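Local structure of possible sortase-like protein (Corynebacterium diphtheriae, 5UUS) at residues Asn84-Gly89 with Ser169-Leu174; Ser119-Met124 with Gly188-Thr193; Gln131-Glu136 with Glu147-Gly152; Gly159-Thr164 with Ile206-Leu211. The protein is probably a class E-type sortase, a membrane-bound cysteine enzyme expected to cleave surface proteins and perhaps to transfer them to another acceptor. One frame throughout, in Å; residues are numbered along the deposited sequence.

Contact 1: residues Asn84-Gly89 with Ser169-Leu174; sequences NFAVAG and STISAL
Asn84, on the strand 83-88 of the sortase beta-barrel, reaches across to the loop 169-174 and carries most of this contact. Its CG stands anti to the backbone N (chi1 -167°), which sends the amide between the 3-10 turn at Ser169-Ile171 and the residues that follow it. ND2 donates to Ser172 O at 2.9 Å, and the acceptor lies in the plane of the amide, although the donor sits above the plane of the carbonyl it meets. The same nitrogen makes a weak bond to Thr170 O at 3.2 Å, its N-H...O angle only 131°. At the amide's other end, OD1 is taken by Thr191 of the adjacent strand 188-193. Ala86 also faces the loop, and its CB meets CG2 of Ile171 at 3.7 Å; a small methyl suits a place where CB and CG2 of a beta-branched residue come close to the strand while the rest leads away. Asparagine suits the first position because one flat group offers both donor and acceptor: two loop carbonyls share its NH2 while Thr191 holds its oxygen, which should fix the rotation of this buried amide and tie the loop to two adjacent strands.

Contact 2: residues Ser119-Met124 with Gly188-Thr193; sequences SVYRVM and GIMTMT
This is a buried apolar contact in the interior of the sortase beta-barrel, in which Tyr121 of strand 119-123 meets Met190 of strand 188-193; the two strands, not paired with each other, pass at 68° with 7.6 Å between their axes. Strand 204-216 lies between them in the sheet and pairs with both. The methionine's CB lies almost over the middle of the phenol ring, a CH-pi contact of 3.5 Å to the centroid, while its SD stands obliquely, 4.4 Å from that centroid, a Met-aromatic contact. Met190 has CG anti to the backbone N (chi1 177°) and stays extended to its methyl, so the thioether runs across the tyrosine at about a right angle. A long, flexible side chain suits this filling of the barrel interior, with Phe85 and Val112 also touching the pair. Farther along, SD of Met124 meets CD1 of Ile189 at 3.7 Å, sulfur against the isoleucine's tip. Tyrosine adds a polar tip to a hydrophobic ring: its OH accepts a hydrogen bond from Gly80 N and donates to a water in the ring plane, a short 2.5 Å from Tyr121 OH, which in turn donates to Ile189 O at 3.0 Å.

Contact 3: residues Gln131-Glu136 with Glu147-Gly152; sequences QQRYDE and ERITHG. With EDO (1,2-ethanediol), chain G.
Arg133 reaches from the helix 131-136 to the C-terminal part of the helix 147-151, which runs nearly antiparallel to it at 161° with the axes 8.8 Å apart. Its CG is anti to the backbone N (chi1 179°) and the chain is extended from CG to NE, which carries NE across to the neighbouring helix. NE donates to Ile149 O at 2.7 Å, approaching from above the carbonyl plane, and NH2 adds a weak bond to the same oxygen at 3.0 Å. The guanidinium also lays one face against CG2 of Ile149, which sits off toward the rim, 3.4 Å from Arg133 NH2. Tyr134 likewise holds CG anti to its backbone N (chi1 -178°), bringing its ring beside Glu147 and Thr150, whose OG1 lies at the ring edge, 3.4 Å from Tyr134 CB; that hydroxyl is bonded to Ala146 O within its own helix. Glu147 CG lies 4.1 Å from Tyr134 CE2. Arginine suits its place through reach and several donors: NH2 also serves Val157 O, so one buried cation gathers carbonyls from the C-terminal part of a helix and the loop after it, where the helix dipole would probably favour a positive charge.

Contact 4: residues Gly159-Thr164 with Ile206-Leu211; sequences GRFITT and IVHAML
Three backbone hydrogen bonds join Gly159-Phe161 to Ile206-His208. Phe161 and Ile206 are an antiparallel hydrogen-bonded pair: Phe161 N donates to Ile206 O at 3.0 Å, and Ile206 N returns to Phe161 O at 2.8 Å, nearly straight with the carbonyl. His208 N donates to Gly159 O, also at 2.8 Å. Arg160 and Val207 form the non-hydrogen-bonded pair between these bonds, and there the chains come close enough for a CA-H...O contact from Arg160 CA to Ile206 O at 3.1 Å. The short strand 160-163 thus adds an edge to strand 204-216 of the sortase beta-barrel, whose other partners include strand 188-193. Apolar contacts lie on both faces. Beside Val207, the aliphatic part of Arg160 runs alongside, CG to Val207 CG2 at 3.8 Å, before the chain bends and its guanidinium goes to Leu104 O. With Phe161 and Ile206, the ring is swung back over its neighbour because CG sits between the backbone N and the carbonyl carbon (chi1 61°); CB of Ile206 then lies over the ring face, a CH-pi contact of 3.9 Å to the centroid. Beta-branched isoleucine suits this spot, also offering CG1 to CG2 of Thr163 at 3.6 Å. Among aromatic groups, the rings of Phe161 and His208 meet obliquely, planes 44° apart, and the imidazole is held at both nitrogens, ND1 by Thr191 and NE2 by Glu176.

Overall arrangement
From the N terminus, strand 83-88 opens contact 1, which closes on the loop 169-174. Inside that span, strand 117-123 opens contact 2, and the helical pair of contact 3 is closed soon after, nested within the loops of both contacts 1 and 2. The chain then enters 159-164, opening contact 4; closing 169-174, 188-193 and 206-211 in turn makes contacts 1, 2 and 4 cross one another. All three reach the barrel sheet: Phe85 N meets Ile189 O, and Met190 N meets Ala209 O. Contact 3 stands to the side, joined to the barrel where Ile149 touches Met124 and Met210.

Contact 1: residues Asn84-Gly89 with Ser169-Leu174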
loop_
_atom_site.group_PDB
_atom_site.type_symbol
_atom_site.label_atom_id
_atom_site.label_comp_id
_atom_site.label_asym_id
_atom_site.label_seq_id
_atom_site.Cartn_x
_atom_site.Cartn_y
_atom_site.Cartn_z
ATOM N N ASN A 84 -0.425 -6.837 -6.144
ATOM C CA ASN A 84 0.428 -5.924 -5.387
ATOM C C ASN A 84 0.332 -4.492 -5.922
ATOM O O ASN A 84 0.730 -4.206 -7.053
ATOM C CB ASN A 84 1.870 -6.449 -5.432
ATOM C CG ASN A 84 2.798 -5.764 -4.439
ATOM O OD1 ASN A 84 2.446 -4.770 -3.779
ATOM N ND2 ASN A 84 4.016 -6.289 -4.344
ATOM N N PHE A 85 -0.257 -3.611 -5.120
ATOM C CA PHE A 85 -0.342 -2.193 -5.458
ATOM C C PHE A 85 0.910 -1.513 -4.848
ATOM O O PHE A 85 0.976 -1.339 -3.641
ATOM C CB PHE A 85 -1.654 -1.608 -4.921
ATOM C CG PHE A 85 -1.659 -0.108 -4.809
ATOM C CD1 PHE A 85 -1.491 0.690 -5.935
ATOM C CD2 PHE A 85 -1.852 0.512 -3.570
ATOM C CE1 PHE A 85 -1.472 2.091 -5.831
ATOM C CE2 PHE A 85 -1.845 1.914 -3.463
ATOM C CZ PHE A 85 -1.643 2.699 -4.601
ATOM N N ALA A 86 1.896 -1.167 -5.684
ATOM C CA ALA A 86 3.201 -0.684 -5.210
ATOM C C ALA A 86 3.441 0.799 -5.502
ATOM O O ALA A 86 3.139 1.288 -6.595
ATOM C CB ALA A 86 4.335 -1.517 -5.832
ATOM N N VAL A 87 3.984 1.506 -4.511
ATOM C CA VAL A 87 4.332 2.908 -4.668
ATOM C C VAL A 87 5.722 3.177 -4.085
ATOM O O VAL A 87 6.166 2.498 -3.143
ATOM C CB VAL A 87 3.305 3.855 -3.985
ATOM C CG1 VAL A 87 1.908 3.696 -4.605
ATOM C CG2 VAL A 87 3.264 3.614 -2.487
ATOM N N ALA A 88 6.388 4.168 -4.663
ATOM C CA ALA A 88 7.681 4.658 -4.203
ATOM C C ALA A 88 7.463 6.046 -3.626
ATOM O O ALA A 88 6.555 6.749 -4.044
ATOM C CB ALA A 88 8.696 4.713 -5.363
ATOM N N GLY A 89 8.319 6.468 -2.707
ATOM C CA GLY A 89 8.239 7.821 -2.199
ATOM C C GLY A 89 9.556 8.212 -1.552
ATOM O O GLY A 89 10.331 7.354 -1.105
ATOM N N SER A 169 11.435 -7.993 -7.411
ATOM C CA SER A 169 10.312 -8.867 -7.051
ATOM C C SER A 169 9.563 -8.347 -5.829
ATOM O O SER A 169 8.499 -8.854 -5.504
ATOM C CB SER A 169 10.776 -10.314 -6.800
ATOM O OG SER A 169 11.665 -10.402 -5.701
ATOM N N THR A 170 10.106 -7.347 -5.137
ATOM C CA THR A 170 9.341 -6.705 -4.067
ATOM C C THR A 170 8.013 -6.115 -4.543
ATOM O O THR A 170 7.092 -5.969 -3.741
ATOM C CB THR A 170 10.124 -5.572 -3.371
ATOM O OG1 THR A 170 10.590 -4.630 -4.339
ATOM C CG2 THR A 170 11.343 -6.167 -2.578
ATOM N N ILE A 171 7.924 -5.762 -5.825
ATOM C CA ILE A 171 6.680 -5.183 -6.365
ATOM C C ILE A 171 5.895 -6.185 -7.248
ATOM O O ILE A 171 4.889 -5.814 -7.861
ATOM C CB ILE A 171 6.960 -3.875 -7.182
ATOM C CG1 ILE A 171 7.721 -4.171 -8.470
ATOM C CG2 ILE A 171 7.778 -2.853 -6.358
ATOM C CD1 ILE A 171 7.915 -2.935 -9.357
ATOM N N SER A 172 6.322 -7.451 -7.272
ATOM C CA SER A 172 5.589 -8.510 -7.990
ATOM C C SER A 172 4.236 -8.800 -7.367
ATOM O O SER A 172 4.058 -8.607 -6.159
ATOM C CB SER A 172 6.403 -9.802 -8.025
ATOM O OG SER A 172 7.485 -9.658 -8.923
ATOM N N ALA A 173 3.295 -9.273 -8.191
ATOM C CA ALA A 173 1.901 -9.489 -7.764
ATOM C C ALA A 173 1.846 -10.287 -6.459
ATOM O O ALA A 173 1.120 -9.957 -5.540
ATOM C CB ALA A 173 1.130 -10.202 -8.860
ATOM N N LEU A 174 2.665 -11.333 -6.389
ATOM C CA LEU A 174 2.911 -12.032 -5.144
ATOM C C LEU A 174 4.331 -11.649 -4.716
ATOM O O LEU A 174 5.300 -12.077 -5.360
ATOM C CB LEU A 174 2.767 -13.544 -5.327
ATOM C CG LEU A 174 3.074 -14.396 -4.093
ATOM C CD1 LEU A 174 2.072 -14.071 -2.991
ATOM C CD2 LEU A 174 3.044 -15.887 -4.440
#

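Contact 2: residues Ser119-Met124 with Gly188-Thr193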
loop_
_atom_site.group_PDB
_atom_site.type_symbol
_atom_site.label_atom_id
_atom_site.label_comp_id
_atom_site.label_asym_id
_atom_site.label_seq_id
_atom_site.Cartn_x
_atom_site.Cartn_y
_atom_site.Cartn_z
ATOM N N SER A 119 -10.040 1.878 0.102
ATOM C CA SER A 119 -9.357 0.632 0.435
ATOM C C SER A 119 -8.664 0.813 1.785
ATOM O O SER A 119 -8.137 1.888 2.075
ATOM C CB SER A 119 -8.313 0.249 -0.628
ATOM O OG SER A 119 -8.879 0.175 -1.911
ATOM N N VAL A 120 -8.682 -0.230 2.604
ATOM C CA VAL A 120 -7.903 -0.227 3.825
ATOM C C VAL A 120 -6.929 -1.369 3.734
ATOM O O VAL A 120 -7.343 -2.522 3.573
ATOM C CB VAL A 120 -8.775 -0.399 5.076
ATOM C CG1 VAL A 120 -7.896 -0.499 6.337
ATOM C CG2 VAL A 120 -9.774 0.756 5.169
ATOM N N TYR A 121 -5.647 -1.038 3.823
ATOM C CA TYR A 121 -4.591 -2.031 3.985
ATOM C C TYR A 121 -4.043 -2.001 5.411
ATOM O O TYR A 121 -4.071 -0.968 6.069
ATOM C CB TYR A 121 -3.455 -1.782 3.008
ATOM C CG TYR A 121 -3.808 -1.911 1.551
ATOM C CD1 TYR A 121 -4.325 -0.826 0.842
ATOM C CD2 TYR A 121 -3.577 -3.104 0.861
ATOM C CE1 TYR A 121 -4.631 -0.937 -0.523
ATOM C CE2 TYR A 121 -3.874 -3.218 -0.501
ATOM C CZ TYR A 121 -4.403 -2.129 -1.181
ATOM O OH TYR A 121 -4.686 -2.218 -2.528
ATOM N N ARG A 122 -3.541 -3.132 5.888
ATOM C CA ARG A 122 -2.958 -3.171 7.222
ATOM C C ARG A 122 -1.567 -3.788 7.181
ATOM O O ARG A 122 -1.344 -4.809 6.528
ATOM C CB ARG A 122 -3.895 -3.909 8.162
ATOM C CG ARG A 122 -5.197 -3.134 8.327
ATOM C CD ARG A 122 -5.786 -3.306 9.690
ATOM N NE ARG A 122 -7.003 -2.516 9.846
ATOM C CZ ARG A 122 -7.121 -1.486 10.673
ATOM N NH1 ARG A 122 -6.100 -1.119 11.451
ATOM N NH2 ARG A 122 -8.265 -0.835 10.744
ATOM N N VAL A 123 -0.621 -3.114 7.829
ATOM C CA VAL A 123 0.764 -3.551 7.836
ATOM C C VAL A 123 0.865 -4.998 8.322
ATOM O O VAL A 123 0.279 -5.383 9.356
ATOM C CB VAL A 123 1.630 -2.612 8.709
ATOM C CG1 VAL A 123 3.055 -3.141 8.808
ATOM C CG2 VAL A 123 1.619 -1.188 8.125
ATOM N N MET A 124 1.575 -5.814 7.556
ATOM C CA MET A 124 1.700 -7.233 7.887
ATOM C C MET A 124 2.686 -7.471 9.034
ATOM O O MET A 124 3.481 -6.598 9.344
ATOM C CB MET A 124 2.129 -8.004 6.636
ATOM C CG MET A 124 0.918 -8.143 5.609
ATOM S SD MET A 124 1.517 -8.832 4.064
ATOM C CE MET A 124 2.020 -10.483 4.561
ATOM N N GLY A 188 -4.952 -8.908 -1.712
ATOM C CA GLY A 188 -4.476 -7.621 -2.135
ATOM C C GLY A 188 -3.310 -7.222 -1.234
ATOM O O GLY A 188 -3.415 -7.216 0.003
ATOM N N ILE A 189 -2.196 -6.878 -1.866
ATOM C CA ILE A 189 -1.067 -6.331 -1.145
ATOM C C ILE A 189 -0.831 -4.882 -1.536
ATOM O O ILE A 189 -1.015 -4.516 -2.695
ATOM C CB ILE A 189 0.197 -7.153 -1.427
ATOM C CG1 ILE A 189 0.014 -8.547 -0.830
ATOM C CG2 ILE A 189 1.453 -6.467 -0.795
ATOM C CD1 ILE A 189 0.158 -8.575 0.679
ATOM N N MET A 190 -0.440 -4.050 -0.566
ATOM C CA MET A 190 0.092 -2.738 -0.902
ATOM C C MET A 190 1.577 -2.681 -0.474
ATOM O O MET A 190 1.939 -3.096 0.637
ATOM C CB MET A 190 -0.701 -1.615 -0.233
ATOM C CG MET A 190 -0.107 -0.213 -0.508
ATOM S SD MET A 190 -1.049 1.123 0.259
ATOM C CE MET A 190 -0.059 2.551 -0.242
ATOM N N THR A 191 2.420 -2.179 -1.365
ATOM C CA THR A 191 3.850 -2.083 -1.076
ATOM C C THR A 191 4.306 -0.627 -1.130
ATOM O O THR A 191 3.991 0.084 -2.078
ATOM C CB THR A 191 4.676 -2.935 -2.072
ATOM O OG1 THR A 191 4.253 -4.308 -1.978
ATOM C CG2 THR A 191 6.192 -2.804 -1.802
ATOM N N MET A 192 5.050 -0.196 -0.113
ATOM C CA MET A 192 5.710 1.105 -0.119
ATOM C C MET A 192 7.229 0.932 -0.127
ATOM O O MET A 192 7.758 0.167 0.681
ATOM C CB MET A 192 5.268 1.933 1.097
ATOM C CG MET A 192 3.763 2.252 1.085
ATOM S SD MET A 192 3.119 2.941 2.617
ATOM C CE MET A 192 3.113 1.473 3.643
ATOM N N THR A 193 7.911 1.624 -1.044
ATOM C CA THR A 193 9.372 1.566 -1.145
ATOM C C THR A 193 9.973 2.968 -0.954
ATOM O O THR A 193 9.405 3.970 -1.411
ATOM C CB THR A 193 9.826 0.985 -2.513
ATOM O OG1 THR A 193 9.733 1.994 -3.531
ATOM C CG2 THR A 193 8.953 -0.262 -2.921
HETATM O O HOH W 1 -3.853 -4.397 -3.548
#

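Contact 3: residues Gln131-Glu136 with Glu147-Gly152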
loop_
_atom_site.group_PDB
_atom_site.type_symbol
_atom_site.label_atom_id
_atom_site.label_comp_id
_atom_site.label_asym_id
_atom_site.label_seq_id
_atom_site.Cartn_x
_atom_site.Cartn_y
_atom_site.Cartn_z
ATOM N N GLN A 131 3.995 -18.969 15.755
ATOM C CA GLN A 131 2.902 -18.593 16.636
ATOM C C GLN A 131 2.780 -17.093 16.835
ATOM O O GLN A 131 1.675 -16.548 16.872
ATOM C CB GLN A 131 3.068 -19.279 18.001
ATOM C CG GLN A 131 1.954 -18.945 18.988
ATOM C CD GLN A 131 0.639 -19.636 18.651
ATOM O OE1 GLN A 131 -0.396 -18.985 18.453
ATOM N NE2 GLN A 131 0.673 -20.961 18.595
ATOM N N GLN A 132 3.909 -16.412 16.977
ATOM C CA GLN A 132 3.827 -14.982 17.246
ATOM C C GLN A 132 3.294 -14.221 16.039
ATOM O O GLN A 132 2.538 -13.268 16.183
ATOM C CB GLN A 132 5.183 -14.428 17.650
ATOM C CG GLN A 132 5.153 -12.949 17.966
ATOM C CD GLN A 132 6.514 -12.450 18.387
ATOM O OE1 GLN A 132 7.535 -13.042 18.038
ATOM N NE2 GLN A 132 6.538 -11.367 19.156
ATOM N N ARG A 133 3.718 -14.639 14.853
ATOM C CA ARG A 133 3.260 -14.043 13.593
ATOM C C ARG A 133 1.746 -14.220 13.448
ATOM O O ARG A 133 1.017 -13.283 13.080
ATOM C CB ARG A 133 4.014 -14.694 12.420
ATOM C CG ARG A 133 3.655 -14.233 11.019
ATOM C CD ARG A 133 4.741 -14.711 10.044
ATOM N NE ARG A 133 4.381 -14.528 8.641
ATOM C CZ ARG A 133 4.568 -13.412 7.944
ATOM N NH1 ARG A 133 5.096 -12.349 8.533
ATOM N NH2 ARG A 133 4.203 -13.344 6.651
ATOM N N TYR A 134 1.282 -15.423 13.773
ATOM C CA TYR A 134 -0.131 -15.745 13.708
ATOM C C TYR A 134 -0.940 -14.872 14.660
ATOM O O TYR A 134 -1.931 -14.258 14.279
ATOM C CB TYR A 134 -0.354 -17.219 14.046
ATOM C CG TYR A 134 -1.808 -17.641 13.947
ATOM C CD1 TYR A 134 -2.579 -17.811 15.084
ATOM C CD2 TYR A 134 -2.410 -17.851 12.706
ATOM C CE1 TYR A 134 -3.900 -18.201 14.992
ATOM C CE2 TYR A 134 -3.728 -18.241 12.604
ATOM C CZ TYR A 134 -4.474 -18.413 13.751
ATOM O OH TYR A 134 -5.796 -18.802 13.668
ATOM N N ASP A 135 -0.507 -14.830 15.912
ATOM C CA ASP A 135 -1.189 -14.040 16.914
ATOM C C ASP A 135 -1.218 -12.565 16.523
ATOM O O ASP A 135 -2.212 -11.875 16.751
ATOM C CB ASP A 135 -0.516 -14.205 18.279
ATOM C CG ASP A 135 -0.616 -15.623 18.818
ATOM O OD1 ASP A 135 -1.574 -16.352 18.460
ATOM O OD2 ASP A 135 0.269 -15.996 19.619
ATOM N N GLU A 136 -0.134 -12.075 15.942
ATOM C CA GLU A 136 -0.116 -10.672 15.529
ATOM C C GLU A 136 -1.075 -10.437 14.359
ATOM O O GLU A 136 -1.770 -9.409 14.297
ATOM C CB GLU A 136 1.299 -10.229 15.159
ATOM C CG GLU A 136 2.220 -10.132 16.363
ATOM C CD GLU A 136 3.655 -9.829 15.991
ATOM O OE1 GLU A 136 3.965 -9.757 14.782
ATOM O OE2 GLU A 136 4.477 -9.674 16.916
ATOM N N GLU A 147 -3.831 -17.472 8.509
ATOM C CA GLU A 147 -3.231 -18.767 8.188
ATOM C C GLU A 147 -2.337 -18.658 6.983
ATOM O O GLU A 147 -1.229 -19.195 6.996
ATOM C CB GLU A 147 -4.284 -19.840 7.947
ATOM C CG GLU A 147 -4.997 -20.247 9.216
ATOM C CD GLU A 147 -5.994 -21.376 8.999
ATOM O OE1 GLU A 147 -5.802 -22.167 8.043
ATOM O OE2 GLU A 147 -6.968 -21.468 9.783
ATOM N N ARG A 148 -2.809 -17.969 5.946
ATOM C CA ARG A 148 -1.983 -17.734 4.757
ATOM C C ARG A 148 -0.692 -16.964 5.072
ATOM O O ARG A 148 0.364 -17.259 4.528
ATOM C CB ARG A 148 -2.777 -16.969 3.701
ATOM C CG ARG A 148 -4.072 -17.623 3.294
ATOM C CD ARG A 148 -4.634 -16.888 2.074
ATOM N NE ARG A 148 -3.896 -17.278 0.874
ATOM C CZ ARG A 148 -4.086 -16.772 -0.343
ATOM N NH1 ARG A 148 -3.383 -17.241 -1.356
ATOM N NH2 ARG A 148 -4.966 -15.799 -0.548
ATOM N N ILE A 149 -0.792 -15.975 5.955
ATOM C CA ILE A 149 0.370 -15.202 6.398
ATOM C C ILE A 149 1.348 -16.056 7.192
ATOM O O ILE A 149 2.572 -15.880 7.096
ATOM C CB ILE A 149 -0.069 -13.982 7.251
ATOM C CG1 ILE A 149 -0.753 -12.927 6.347
ATOM C CG2 ILE A 149 1.116 -13.395 8.044
ATOM C CD1 ILE A 149 -1.571 -11.883 7.114
ATOM N N THR A 150 0.821 -17.011 7.954
ATOM C CA THR A 150 1.696 -17.800 8.826
ATOM C C THR A 150 2.277 -19.053 8.144
ATOM O O THR A 150 3.461 -19.335 8.312
ATOM C CB THR A 150 0.967 -18.211 10.111
ATOM O OG1 THR A 150 0.363 -17.054 10.698
ATOM C CG2 THR A 150 1.960 -18.851 11.135
ATOM N N HIS A 151 1.471 -19.769 7.357
ATOM C CA HIS A 151 1.844 -21.083 6.821
ATOM C C HIS A 151 1.562 -21.261 5.347
ATOM O O HIS A 151 1.779 -22.344 4.801
ATOM C CB HIS A 151 1.093 -22.192 7.560
ATOM C CG HIS A 151 1.327 -22.203 9.033
ATOM N ND1 HIS A 151 0.298 -22.172 9.948
ATOM C CD2 HIS A 151 2.476 -22.256 9.754
ATOM C CE1 HIS A 151 0.802 -22.200 11.172
ATOM N NE2 HIS A 151 2.121 -22.251 11.079
ATOM N N GLY A 152 1.041 -20.218 4.710
ATOM C CA GLY A 152 0.567 -20.335 3.344
ATOM C C GLY A 152 1.366 -19.521 2.356
ATOM O O GLY A 152 2.586 -19.354 2.496
HETATM C C1 EDO G . -3.062 -21.730 -0.633
HETATM O O1 EDO G . -2.351 -22.911 -0.217
HETATM C C2 EDO G . -3.407 -20.834 0.565
HETATM O O2 EDO G . -2.323 -19.946 0.902
#

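Contact 4: residues Gly159-Thr164 with Ile206-Leu211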
loop_
_atom_site.group_PDB
_atom_site.type_symbol
_atom_site.label_atom_id
_atom_site.label_comp_id
_atom_site.label_asym_id
_atom_site.label_seq_id
_atom_site.Cartn_x
_atom_site.Cartn_y
_atom_site.Cartn_z
ATOM N N GLY A 159 6.487 -7.862 6.757
ATOM C CA GLY A 159 5.844 -6.552 6.670
ATOM C C GLY A 159 6.806 -5.383 6.462
ATOM O O GLY A 159 6.401 -4.351 5.951
ATOM N N ARG A 160 8.069 -5.522 6.886
ATOM C CA ARG A 160 9.073 -4.480 6.629
ATOM C C ARG A 160 10.477 -5.079 6.601
ATOM O O ARG A 160 10.818 -5.924 7.427
ATOM C CB ARG A 160 9.003 -3.358 7.675
ATOM C CG ARG A 160 9.991 -2.171 7.421
ATOM C CD ARG A 160 9.769 -1.009 8.407
ATOM N NE ARG A 160 9.730 -1.512 9.779
ATOM C CZ ARG A 160 8.754 -1.265 10.648
ATOM N NH1 ARG A 160 7.758 -0.464 10.300
ATOM N NH2 ARG A 160 8.778 -1.808 11.867
ATOM N N PHE A 161 11.281 -4.660 5.638
ATOM C CA PHE A 161 12.667 -5.133 5.553
ATOM C C PHE A 161 13.477 -4.196 4.679
ATOM O O PHE A 161 12.920 -3.305 4.018
ATOM C CB PHE A 161 12.750 -6.584 5.025
ATOM C CG PHE A 161 12.192 -6.785 3.630
ATOM C CD1 PHE A 161 10.824 -6.971 3.427
ATOM C CD2 PHE A 161 13.035 -6.834 2.528
ATOM C CE1 PHE A 161 10.304 -7.160 2.141
ATOM C CE2 PHE A 161 12.523 -7.012 1.235
ATOM C CZ PHE A 161 11.139 -7.210 1.044
ATOM N N ILE A 162 14.794 -4.393 4.712
ATOM C CA ILE A 162 15.733 -3.595 3.939
ATOM C C ILE A 162 16.294 -4.450 2.817
ATOM O O ILE A 162 16.538 -5.643 3.005
ATOM C CB ILE A 162 16.899 -3.067 4.820
ATOM C CG1 ILE A 162 16.347 -2.238 5.972
ATOM C CG2 ILE A 162 17.893 -2.243 3.969
ATOM C CD1 ILE A 162 15.560 -1.002 5.539
ATOM N N THR A 163 16.466 -3.858 1.639
ATOM C CA THR A 163 16.937 -4.632 0.496
ATOM C C THR A 163 17.775 -3.748 -0.427
ATOM O O THR A 163 18.034 -2.588 -0.103
ATOM C CB THR A 163 15.761 -5.288 -0.277
ATOM O OG1 THR A 163 16.291 -6.215 -1.242
ATOM C CG2 THR A 163 14.869 -4.215 -1.014
ATOM N N THR A 164 18.221 -4.307 -1.550
ATOM C CA THR A 164 19.067 -3.592 -2.506
ATOM C C THR A 164 18.178 -3.043 -3.628
ATOM O O THR A 164 17.070 -3.575 -3.842
ATOM C CB THR A 164 20.156 -4.518 -3.103
ATOM O OG1 THR A 164 19.513 -5.633 -3.727
ATOM C CG2 THR A 164 21.096 -5.044 -2.011
ATOM N N ILE A 206 11.464 -1.503 2.405
ATOM C CA ILE A 206 10.225 -2.076 1.867
ATOM C C ILE A 206 9.203 -2.283 2.993
ATOM O O ILE A 206 9.551 -2.806 4.059
ATOM C CB ILE A 206 10.460 -3.451 1.188
ATOM C CG1 ILE A 206 11.633 -3.398 0.218
ATOM C CG2 ILE A 206 9.175 -3.942 0.472
ATOM C CD1 ILE A 206 11.445 -2.375 -0.915
ATOM N N VAL A 207 7.954 -1.868 2.769
ATOM C CA VAL A 207 6.854 -2.187 3.694
ATOM C C VAL A 207 5.714 -2.869 2.933
ATOM O O VAL A 207 5.359 -2.444 1.820
ATOM C CB VAL A 207 6.325 -0.933 4.408
ATOM C CG1 VAL A 207 5.016 -1.250 5.151
ATOM C CG2 VAL A 207 7.383 -0.390 5.346
ATOM N N HIS A 208 5.175 -3.950 3.498
ATOM C CA HIS A 208 4.029 -4.640 2.889
ATOM C C HIS A 208 2.837 -4.581 3.833
ATOM O O HIS A 208 2.960 -4.817 5.048
ATOM C CB HIS A 208 4.346 -6.118 2.572
ATOM C CG HIS A 208 5.338 -6.320 1.472
ATOM N ND1 HIS A 208 5.174 -5.783 0.204
ATOM C CD2 HIS A 208 6.502 -7.018 1.432
ATOM C CE1 HIS A 208 6.192 -6.141 -0.561
ATOM N NE2 HIS A 208 7.015 -6.889 0.166
ATOM N N ALA A 209 1.685 -4.261 3.272
ATOM C CA ALA A 209 0.433 -4.268 4.005
ATOM C C ALA A 209 -0.586 -5.080 3.171
ATOM O O ALA A 209 -0.526 -5.096 1.939
ATOM C CB ALA A 209 -0.057 -2.819 4.235
ATOM N N MET A 210 -1.512 -5.736 3.847
ATOM C CA MET A 210 -2.480 -6.598 3.199
ATOM C C MET A 210 -3.884 -5.987 3.285
ATOM O O MET A 210 -4.284 -5.430 4.322
ATOM C CB MET A 210 -2.456 -8.002 3.826
ATOM C CG MET A 210 -3.509 -8.951 3.243
ATOM S SD MET A 210 -3.358 -10.658 3.808
ATOM C CE MET A 210 -1.783 -11.118 3.030
ATOM N N LEU A 211 -4.632 -6.137 2.193
ATOM C CA LEU A 211 -5.961 -5.534 2.024
ATOM C C LEU A 211 -7.016 -6.218 2.883
ATOM O O LEU A 211 -7.171 -7.448 2.821
ATOM C CB LEU A 211 -6.376 -5.596 0.548
ATOM C CG LEU A 211 -7.733 -5.016 0.120
ATOM C CD1 LEU A 211 -7.669 -3.492 0.143
ATOM C CD2 LEU A 211 -8.041 -5.493 -1.302
#